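Local coordinates for flocculation protein FLO11 (Saccharomyces cerevisiae, PDB 4UYT), which mediates homotypic cell-cell binding during yeast flocculation through its N-terminal Flo11 domain, and as a whole protein also serves substrate adhesion, invasive growth and biofilm development, at residues F119-Y125 with T142-T148; L64-I69 with Q80-N85. All blocks are in the same frame, centred on the assembly; numbering follows the deposited sequence.

Contact 1: residues F119-Y125 with T142-T148; sequences FQIQFEY and TSFDLST
F123 and F144 face each other as a hydrogen-bonded pair of two antiparallel strands, 120-125 and 143-147, and their side chains share the buried face of the sheet with I121 and L146. The pairs F123-F144 and I121-L146 each exchange backbone bonds in both directions. F144 CG sits between its own backbone N and carbonyl carbon (chi1 56°), which tips the ring over the neighbouring strand. Followed outward, F123 first offers CB to one face of the F144 ring, a CH-pi contact 3.9 Å from CB to the ring centroid. Its CG then lies near CE1 and CZ of F144, CD2 nears the same CZ, and F123 CD1 makes the closest carbon contact of the pair, 3.4 Å from F144 CE1. F123 CE1 passes on to L146, meeting CD1 at 3.9 Å, and the ring also meets that of Y32. The planes of F123 and F144 differ by 20°, but the rings are displaced and lie mostly beside one another. Y125 brings the edge of its ring to CE2 and CZ of F144, while its hydroxyl bonds to Y32.

At the other end, T148 closes the strand pair with its hydroxyl as well as its backbone: F119 N donates to T148 OG1 (3.1 Å), T148 N donates to F119 O (3.0 Å), and T148 CG2 rests over one face of the F119 ring. N118 also bonds to that hydroxyl. On the face away from F123 and F144, Q122 and D145 run side by side, and a water donates to Q122 OE1 and to D145 OD2.

Regular cross-strand bonding, with aromatic and aliphatic groups on one face and polar groups on the other, is characteristic of an edge pair in a beta sandwich, here the fibronectin type III-like Flo11 domain.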
ATOM      1  N   PHE A 119       2.102  -3.658  -5.439  1.00  7.12           N
ATOM      2  CA  PHE A 119       1.140  -2.734  -5.996  1.00  7.26           C
ATOM      3  C   PHE A 119       1.693  -1.325  -5.817  1.00  7.22           C
ATOM      4  O   PHE A 119       2.745  -1.114  -5.217  1.00  8.36           O
ATOM      5  CB  PHE A 119      -0.257  -2.920  -5.347  1.00  7.23           C
ATOM      6  CG  PHE A 119      -0.252  -2.779  -3.839  1.00  6.79           C
ATOM      7  CD1 PHE A 119      -0.327  -1.547  -3.243  1.00  7.22           C
ATOM      8  CD2 PHE A 119      -0.174  -3.890  -3.018  1.00  7.31           C
ATOM      9  CE1 PHE A 119      -0.301  -1.416  -1.856  1.00  7.84           C
ATOM     10  CE2 PHE A 119      -0.161  -3.779  -1.637  1.00  7.45           C
ATOM     11  CZ  PHE A 119      -0.232  -2.526  -1.073  1.00  7.69           C
ATOM     12  N   GLN A 120       0.946  -0.358  -6.334  1.00  8.04           N
ATOM     13  CA  GLN A 120       1.283   1.040  -6.161  1.00  8.37           C
ATOM     14  C   GLN A 120       0.086   1.781  -5.637  1.00  7.90           C
ATOM     15  O   GLN A 120      -1.061   1.359  -5.804  1.00  8.99           O
ATOM     16  CB  GLN A 120       1.779   1.667  -7.465  1.00 10.61           C
ATOM     17  CG  GLN A 120       2.915   0.897  -8.111  1.00 11.86           C
ATOM     18  CD  GLN A 120       2.409  -0.287  -8.897  1.00 15.28           C
ATOM     19  OE1 GLN A 120       1.484  -0.151  -9.691  1.00 20.23           O
ATOM     20  NE2 GLN A 120       2.993  -1.470  -8.666  1.00 16.10           N
ATOM     21  N   ILE A 121       0.372   2.908  -5.001  1.00  8.21           N
ATOM     22  CA  ILE A 121      -0.653   3.821  -4.560  1.00  8.27           C
ATOM     23  C   ILE A 121      -0.419   5.143  -5.283  1.00  8.28           C
ATOM     24  O   ILE A 121       0.667   5.735  -5.164  1.00  9.12           O
ATOM     25  CB  ILE A 121      -0.668   3.990  -3.031  1.00  8.32           C
ATOM     26  CG1 ILE A 121      -0.753   2.623  -2.331  1.00  8.98           C
ATOM     27  CG2 ILE A 121      -1.834   4.889  -2.641  1.00  9.13           C
ATOM     28  CD1 ILE A 121      -0.847   2.705  -0.825  1.00  9.09           C
ATOM     29  N   GLN A 122      -1.432   5.568  -6.040  1.00  8.87           N
ATOM     30  CA  GLN A 122      -1.344   6.748  -6.878  1.00  9.57           C
ATOM     31  C   GLN A 122      -2.047   7.877  -6.148  1.00  9.31           C
ATOM     32  O   GLN A 122      -3.260   7.832  -5.912  1.00 10.11           O
ATOM     33  CB  GLN A 122      -1.999   6.463  -8.224  1.00 11.55           C
ATOM     34  CG  GLN A 122      -2.013   7.608  -9.212  1.00 15.70           C
ATOM     35  CD  GLN A 122      -2.871   7.280 -10.420  1.00 23.06           C
ATOM     36  OE1 GLN A 122      -2.655   6.284 -11.093  1.00 28.65           O
ATOM     37  NE2 GLN A 122      -3.874   8.098 -10.666  1.00 27.02           N
ATOM     38  N   PHE A 123      -1.257   8.910  -5.835  1.00  9.41           N
ATOM     39  CA  PHE A 123      -1.747  10.108  -5.174  1.00 10.45           C
ATOM     40  C   PHE A 123      -1.815  11.243  -6.197  1.00 11.64           C
ATOM     41  O   PHE A 123      -0.867  11.467  -6.960  1.00 13.04           O
ATOM     42  CB  PHE A 123      -0.759  10.562  -4.103  1.00 10.90           C
ATOM     43  CG  PHE A 123      -0.676   9.683  -2.872  1.00 10.11           C
ATOM     44  CD1 PHE A 123       0.000   8.472  -2.906  1.00 10.26           C
ATOM     45  CD2 PHE A 123      -1.203  10.107  -1.663  1.00 10.77           C
ATOM     46  CE1 PHE A 123       0.094   7.690  -1.766  1.00 10.25           C
ATOM     47  CE2 PHE A 123      -1.072   9.350  -0.510  1.00 10.76           C
ATOM     48  CZ  PHE A 123      -0.411   8.148  -0.560  1.00 11.10           C
ATOM     49  N   GLU A 124      -2.905  11.991  -6.160  1.00 11.80           N
ATOM     50  CA  GLU A 124      -2.989  13.243  -6.898  1.00 13.23           C
ATOM     51  C   GLU A 124      -3.485  14.288  -5.929  1.00 13.05           C
ATOM     52  O   GLU A 124      -4.658  14.299  -5.552  1.00 13.47           O
ATOM     53  CB  GLU A 124      -3.949  13.145  -8.096  1.00 16.54           C
ATOM     54  CG  GLU A 124      -3.501  12.214  -9.205  1.00 18.46           C
ATOM     55  CD  GLU A 124      -4.482  12.146 -10.375  1.00 26.41           C
ATOM     56  OE1 GLU A 124      -5.539  12.817 -10.359  1.00 33.75           O
ATOM     57  OE2 GLU A 124      -4.192  11.392 -11.324  1.00 38.01           O
ATOM     58  N   TYR A 125      -2.588  15.206  -5.578  1.00 13.27           N
ATOM     59  CA  TYR A 125      -2.932  16.382  -4.815  1.00 14.05           C
ATOM     60  C   TYR A 125      -2.981  17.602  -5.732  1.00 15.01           C
ATOM     61  O   TYR A 125      -2.328  17.655  -6.777  1.00 16.38           O
ATOM     62  CB  TYR A 125      -1.878  16.641  -3.746  1.00 13.85           C
ATOM     63  CG  TYR A 125      -1.767  15.606  -2.639  1.00 11.83           C
ATOM     64  CD1 TYR A 125      -2.579  15.690  -1.513  1.00 12.58           C
ATOM     65  CD2 TYR A 125      -0.771  14.630  -2.650  1.00 11.68           C
ATOM     66  CE1 TYR A 125      -2.458  14.801  -0.450  1.00 11.42           C
ATOM     67  CE2 TYR A 125      -0.628  13.751  -1.586  1.00 11.68           C
ATOM     68  CZ  TYR A 125      -1.466  13.835  -0.480  1.00 11.57           C
ATOM     69  OH  TYR A 125      -1.336  13.010   0.622  1.00 11.08           O
ATOM     70  N   THR A 142       3.416  16.749  -5.961  1.00 13.92           N
ATOM     71  CA  THR A 142       1.979  16.677  -5.742  1.00 13.96           C
ATOM     72  C   THR A 142       1.245  15.497  -6.373  1.00 13.82           C
ATOM     73  O   THR A 142       0.203  15.114  -5.874  1.00 14.39           O
ATOM     74  CB  THR A 142       1.295  17.973  -6.196  1.00 14.77           C
ATOM     75  OG1 THR A 142       1.659  18.244  -7.557  1.00 17.29           O
ATOM     76  CG2 THR A 142       1.719  19.144  -5.324  1.00 17.14           C
ATOM     77  N   SER A 143       1.775  14.951  -7.464  1.00 13.94           N
ATOM     78  CA  SER A 143       1.236  13.744  -8.077  1.00 14.12           C
ATOM     79  C   SER A 143       2.360  12.734  -8.166  1.00 14.32           C
ATOM     80  O   SER A 143       3.430  13.019  -8.708  1.00 15.30           O
ATOM     81  CB  SER A 143       0.663  14.023  -9.469  1.00 18.00           C
ATOM     82  OG  SER A 143      -0.610  14.655  -9.392  1.00 18.67           O
ATOM     83  N   PHE A 144       2.131  11.551  -7.633  1.00 12.89           N
ATOM     84  CA  PHE A 144       3.161  10.541  -7.567  1.00 12.90           C
ATOM     85  C   PHE A 144       2.540   9.201  -7.252  1.00 11.92           C
ATOM     86  O   PHE A 144       1.400   9.105  -6.784  1.00 12.27           O
ATOM     87  CB  PHE A 144       4.199  10.916  -6.492  1.00 12.81           C
ATOM     88  CG  PHE A 144       3.609  11.139  -5.114  1.00 11.91           C
ATOM     89  CD1 PHE A 144       3.423  10.086  -4.210  1.00 10.81           C
ATOM     90  CD2 PHE A 144       3.239  12.404  -4.705  1.00 12.91           C
ATOM     91  CE1 PHE A 144       2.861  10.304  -2.952  1.00 10.30           C
ATOM     92  CE2 PHE A 144       2.702  12.627  -3.455  1.00 12.07           C
ATOM     93  CZ  PHE A 144       2.492  11.575  -2.578  1.00 10.77           C
ATOM     94  N   ASP A 145       3.319   8.176  -7.542  1.00 11.82           N
ATOM     95  CA  ASP A 145       2.961   6.804  -7.224  1.00 11.78           C
ATOM     96  C   ASP A 145       3.975   6.286  -6.227  1.00 11.49           C
ATOM     97  O   ASP A 145       5.174   6.509  -6.421  1.00 15.84           O
ATOM     98  CB  ASP A 145       3.030   5.921  -8.468  1.00 14.19           C
ATOM     99  CG  ASP A 145       1.976   6.246  -9.506  1.00 16.58           C
ATOM    100  OD1 ASP A 145       1.014   6.987  -9.232  1.00 20.11           O
ATOM    101  OD2 ASP A 145       2.103   5.701 -10.614  1.00 24.32           O
ATOM    102  N   LEU A 146       3.530   5.597  -5.189  1.00  9.64           N
ATOM    103  CA  LEU A 146       4.378   4.929  -4.209  1.00  9.48           C
ATOM    104  C   LEU A 146       4.191   3.439  -4.379  1.00  9.08           C
ATOM    105  O   LEU A 146       3.069   2.928  -4.359  1.00 10.84           O
ATOM    106  CB  LEU A 146       4.014   5.331  -2.799  1.00  9.73           C
ATOM    107  CG  LEU A 146       4.181   6.817  -2.503  1.00 11.10           C
ATOM    108  CD1 LEU A 146       3.845   7.090  -1.044  1.00 12.26           C
ATOM    109  CD2 LEU A 146       5.565   7.346  -2.860  1.00 11.85           C
ATOM    110  N   SER A 147       5.303   2.741  -4.522  0.71  8.77           N
ATOM    111  CA  SER A 147       5.273   1.331  -4.819  0.71  8.39           C
ATOM    112  C   SER A 147       5.748   0.470  -3.654  0.71  7.78           C
ATOM    113  O   SER A 147       6.598   0.888  -2.874  0.71  8.54           O
ATOM    114  CB  SER A 147       6.145   1.056  -6.024  0.71  9.94           C
ATOM    115  OG  SER A 147       7.480   1.369  -5.707  0.71 12.59           O
ATOM    116  N   THR A 148       5.258  -0.773  -3.605  1.00  7.94           N
ATOM    117  CA  THR A 148       5.728  -1.728  -2.618  1.00  7.50           C
ATOM    118  C   THR A 148       6.737  -2.676  -3.249  1.00  7.54           C
ATOM    119  O   THR A 148       6.699  -2.959  -4.448  1.00  8.03           O
ATOM    120  CB  THR A 148       4.573  -2.583  -2.021  1.00  7.23           C
ATOM    121  OG1 THR A 148       4.013  -3.446  -3.022  1.00  7.29           O
ATOM    122  CG2 THR A 148       3.463  -1.741  -1.480  1.00  8.11           C
TER
HETATM  123  O   HOH W   1       5.467  -2.173  -6.963  1.00 16.51           O
HETATM  124  O   HOH W   2      -0.253   6.148 -11.898  1.00 39.40           O
HETATM  125  O   HOH W   3      -0.557  17.225  -8.793  1.00 19.61           O

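Contact 2: residues L64-I69 with Q80-N85; sequences LWSLKI and QLYGYN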
ATOM      1  N   LEU A  64      -6.387  16.918  -1.448  1.00 14.60           N
ATOM      2  CA  LEU A  64      -6.453  15.685  -2.230  1.00 14.18           C
ATOM      3  C   LEU A  64      -7.494  15.726  -3.349  1.00 15.01           C
ATOM      4  O   LEU A  64      -8.644  16.086  -3.132  1.00 16.48           O
ATOM      5  CB  LEU A  64      -6.761  14.523  -1.300  1.00 13.09           C
ATOM      6  CG  LEU A  64      -6.660  13.130  -1.931  1.00 12.83           C
ATOM      7  CD1 LEU A  64      -5.215  12.770  -2.247  1.00 12.08           C
ATOM      8  CD2 LEU A  64      -7.266  12.100  -1.002  1.00 12.26           C
ATOM      9  N   TRP A  65      -7.083  15.315  -4.552  1.00 14.43           N
ATOM     10  CA  TRP A  65      -8.003  15.124  -5.677  1.00 15.54           C
ATOM     11  C   TRP A  65      -8.377  13.640  -5.843  1.00 14.24           C
ATOM     12  O   TRP A  65      -9.552  13.303  -5.965  1.00 16.83           O
ATOM     13  CB  TRP A  65      -7.408  15.712  -6.963  1.00 15.85           C
ATOM     14  CG  TRP A  65      -8.267  15.530  -8.159  1.00 19.12           C
ATOM     15  CD1 TRP A  65      -7.962  14.806  -9.263  1.00 20.16           C
ATOM     16  CD2 TRP A  65      -9.573  16.077  -8.383  1.00 20.77           C
ATOM     17  NE1 TRP A  65      -8.997  14.863 -10.174  1.00 23.12           N
ATOM     18  CE2 TRP A  65     -10.002  15.633  -9.652  1.00 22.47           C
ATOM     19  CE3 TRP A  65     -10.432  16.876  -7.629  1.00 20.97           C
ATOM     20  CZ2 TRP A  65     -11.237  15.996 -10.201  1.00 24.51           C
ATOM     21  CZ3 TRP A  65     -11.663  17.238  -8.179  1.00 23.48           C
ATOM     22  CH2 TRP A  65     -12.054  16.780  -9.445  1.00 23.96           C
ATOM     23  N   SER A  66      -7.385  12.760  -5.824  0.53 13.00           N
ATOM     24  CA  SER A  66      -7.689  11.356  -5.980  0.53 12.46           C
ATOM     25  C   SER A  66      -6.611  10.496  -5.356  0.53 11.03           C
ATOM     26  O   SER A  66      -5.439  10.885  -5.249  0.53 11.12           O
ATOM     27  CB  SER A  66      -7.850  11.004  -7.457  0.53 13.21           C
ATOM     28  OG  SER A  66      -6.616  11.124  -8.151  0.53 15.17           O
ATOM     29  N   LEU A  67      -7.035   9.302  -4.972  1.00 10.88           N
ATOM     30  CA  LEU A  67      -6.165   8.323  -4.330  1.00  9.47           C
ATOM     31  C   LEU A  67      -6.687   6.953  -4.728  1.00  9.01           C
ATOM     32  O   LEU A  67      -7.868   6.657  -4.548  1.00 10.13           O
ATOM     33  CB  LEU A  67      -6.213   8.512  -2.816  1.00  9.78           C
ATOM     34  CG  LEU A  67      -5.319   7.573  -2.013  1.00  9.67           C
ATOM     35  CD1 LEU A  67      -3.861   7.812  -2.319  1.00 10.22           C
ATOM     36  CD2 LEU A  67      -5.584   7.745  -0.530  1.00 10.84           C
ATOM     37  N   LYS A  68      -5.806   6.121  -5.270  1.00  8.95           N
ATOM     38  CA  LYS A  68      -6.226   4.786  -5.645  1.00  9.42           C
ATOM     39  C   LYS A  68      -5.055   3.862  -5.579  1.00  8.76           C
ATOM     40  O   LYS A  68      -3.900   4.249  -5.791  1.00 10.32           O
ATOM     41  CB  LYS A  68      -6.855   4.752  -7.019  1.00 11.53           C
ATOM     42  CG  LYS A  68      -6.021   5.249  -8.155  1.00 13.93           C
ATOM     43  CD  LYS A  68      -6.776   5.027  -9.470  1.00 17.86           C
ATOM     44  CE  LYS A  68      -6.101   5.694 -10.632  1.00 22.53           C
ATOM     45  NZ  LYS A  68      -6.927   5.442 -11.845  1.00 27.35           N
ATOM     46  N   ILE A  69      -5.375   2.617  -5.294  1.00  8.62           N
ATOM     47  CA  ILE A  69      -4.414   1.537  -5.338  1.00  8.67           C
ATOM     48  C   ILE A  69      -4.496   0.964  -6.762  1.00  8.32           C
ATOM     49  O   ILE A  69      -5.589   0.701  -7.279  1.00  9.47           O
ATOM     50  CB  ILE A  69      -4.724   0.460  -4.293  1.00  8.66           C
ATOM     51  CG1 ILE A  69      -5.031   1.066  -2.940  1.00 10.38           C
ATOM     52  CG2 ILE A  69      -3.583  -0.518  -4.229  1.00  9.11           C
ATOM     53  CD1 ILE A  69      -5.323   0.081  -1.849  1.00 11.38           C
ATOM     54  N   GLN A  80     -10.195   2.078  -5.855  1.00 10.76           N
ATOM     55  CA  GLN A  80     -10.368   3.496  -5.640  1.00 10.59           C
ATOM     56  C   GLN A  80     -10.591   3.792  -4.167  1.00 10.10           C
ATOM     57  O   GLN A  80     -11.453   3.193  -3.528  1.00 12.03           O
ATOM     58  CB  GLN A  80     -11.543   4.014  -6.467  1.00 13.10           C
ATOM     59  CG  GLN A  80     -11.511   5.529  -6.648  1.00 13.63           C
ATOM     60  CD  GLN A  80     -10.565   5.995  -7.743  1.00 13.97           C
ATOM     61  OE1 GLN A  80     -10.428   5.360  -8.784  1.00 17.40           O
ATOM     62  NE2 GLN A  80      -9.914   7.114  -7.508  1.00 14.75           N
ATOM     63  N   LEU A  81      -9.822   4.736  -3.623  1.00  9.80           N
ATOM     64  CA  LEU A  81      -9.979   5.138  -2.213  1.00 10.00           C
ATOM     65  C   LEU A  81     -10.613   6.508  -2.086  1.00  9.98           C
ATOM     66  O   LEU A  81     -11.382   6.741  -1.167  1.00 11.14           O
ATOM     67  CB  LEU A  81      -8.651   5.114  -1.444  1.00  9.96           C
ATOM     68  CG  LEU A  81      -7.968   3.750  -1.442  1.00 10.18           C
ATOM     69  CD1 LEU A  81      -6.667   3.853  -0.667  1.00 10.11           C
ATOM     70  CD2 LEU A  81      -8.850   2.661  -0.853  1.00 11.38           C
ATOM     71  N   TYR A  82     -10.305   7.397  -3.024  1.00 10.58           N
ATOM     72  CA  TYR A  82     -10.853   8.726  -3.011  1.00 11.29           C
ATOM     73  C   TYR A  82     -10.877   9.229  -4.435  1.00 11.56           C
ATOM     74  O   TYR A  82      -9.902   9.100  -5.175  1.00 12.65           O
ATOM     75  CB  TYR A  82     -10.001   9.653  -2.166  1.00 11.11           C
ATOM     76  CG  TYR A  82     -10.666  10.946  -1.820  1.00 12.30           C
ATOM     77  CD1 TYR A  82     -11.482  11.034  -0.713  1.00 13.33           C
ATOM     78  CD2 TYR A  82     -10.470  12.074  -2.591  1.00 13.15           C
ATOM     79  CE1 TYR A  82     -12.069  12.230  -0.352  1.00 15.86           C
ATOM     80  CE2 TYR A  82     -11.042  13.273  -2.248  1.00 15.56           C
ATOM     81  CZ  TYR A  82     -11.835  13.344  -1.127  1.00 16.79           C
ATOM     82  OH  TYR A  82     -12.405  14.540  -0.773  1.00 23.30           O
ATOM     83  N   GLY A  83     -11.970   9.837  -4.817  1.00 11.65           N
ATOM     84  CA  GLY A  83     -12.019  10.504  -6.080  1.00 13.28           C
ATOM     85  C   GLY A  83     -13.397  11.058  -6.340  1.00 13.16           C
ATOM     86  O   GLY A  83     -14.391  10.336  -6.268  1.00 13.61           O
ATOM     87  N   TYR A  84     -13.427  12.346  -6.639  1.00 16.05           N
ATOM     88  CA  TYR A  84     -14.655  13.002  -6.999  1.00 15.97           C
ATOM     89  C   TYR A  84     -15.255  12.404  -8.273  1.00 16.16           C
ATOM     90  O   TYR A  84     -16.477  12.146  -8.368  1.00 16.74           O
ATOM     91  CB  TYR A  84     -14.393  14.497  -7.180  1.00 17.82           C
ATOM     92  CG  TYR A  84     -14.065  15.216  -5.890  1.00 17.87           C
ATOM     93  CD1 TYR A  84     -15.084  15.664  -5.075  1.00 21.11           C
ATOM     94  CD2 TYR A  84     -12.748  15.428  -5.472  1.00 19.79           C
ATOM     95  CE1 TYR A  84     -14.819  16.331  -3.893  1.00 25.09           C
ATOM     96  CE2 TYR A  84     -12.473  16.097  -4.291  1.00 22.19           C
ATOM     97  CZ  TYR A  84     -13.514  16.537  -3.501  1.00 24.60           C
ATOM     98  OH  TYR A  84     -13.266  17.217  -2.327  1.00 27.42           O
ATOM     99  N   ASN A  85     -14.407  12.162  -9.269  1.00 18.90           N
ATOM    100  CA  ASN A  85     -14.882  11.627 -10.542  1.00 17.40           C
ATOM    101  C   ASN A  85     -15.620  10.274 -10.388  1.00 15.96           C
ATOM    102  O   ASN A  85     -16.529   9.948 -11.159  1.00 17.41           O
ATOM    103  CB  ASN A  85     -13.728  11.477 -11.538  1.00 21.32           C
ATOM    104  CG  ASN A  85     -13.179  12.802 -12.025  1.00 22.72           C
ATOM    105  OD1 ASN A  85     -13.774  13.864 -11.833  1.00 23.17           O
ATOM    106  ND2 ASN A  85     -12.037  12.738 -12.685  1.00 26.37           N
TER
HETATM  107  O   HOH W   4     -10.563  16.658  -1.220  1.00 20.32           O
HETATM  108  O   HOH W   5      -9.657   5.450 -11.433  1.00 48.30           O
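The carbonyl of L67 takes two backbone N-H groups from the facing strand, L81 N at 2.9 Å and Y82 N at 3.0 Å. The second donor lies on a lone pair in the carbonyl plane, whereas the first is tilted from that plane by 22°. Y82 O is gripped twice in its turn. L67 N donates to it from one face of its plane, and Q80 NE2 reaches it from the other at 3.1 Å, with Y82 O lying in the amide plane of Q80. The bend of Q80 at chi2 (81°) folds its amide back over its own strand to make this bond. Its other end is used too, for a water donates to Q80 OE1 and accepts from K68 NZ, joining the two side chains on the polar side.

Where both strands turn a corner, at W65 and Y82, a second water donates to L64 O and accepts from the hydroxyls of Y82 and Y84. W65 O, by contrast, is buried beside the edge of the Y82 ring with no partner. Around these bonds the packing is apolar: L64 CD2 lies 3.6 Å from Y82 CD2, and L81 CD1 touches both L67 and I69. W65 CZ3 approaches Y84 CD2 to 3.4 Å, the rings tilted 24° from parallel and strongly offset. Away from this hairpin, L67 packs on I121 and F123.

L81 and Y82 both facing the single residue L67 form a classic beta bulge, a one-residue shift of register in the antiparallel hairpin of strands 64-70 and 79-83.

Followed from the N terminus, the chain first closes contact 2, where strand 64-70 turns back through residues 71-78 to strand 79-83. It then runs through strands 88-89, 96-104 and 113-115 before contact 1 joins 119-125 and 142-148 across a 16-residue connection. The closures follow in series, neither enclosing nor crossing the other. Strand 120-125 lies against strand 64-70, with probable hydrogen bonds from Q122 N to K68 O and from W65 N to E124 O. Together they make four neighbouring strands of one five-stranded antiparallel sheet, with 143-147 its edge within this chain. I121 packs on I51 and V53, and L67 on F97, joining this layer to strands 46-55 and 96-104 of another sheet.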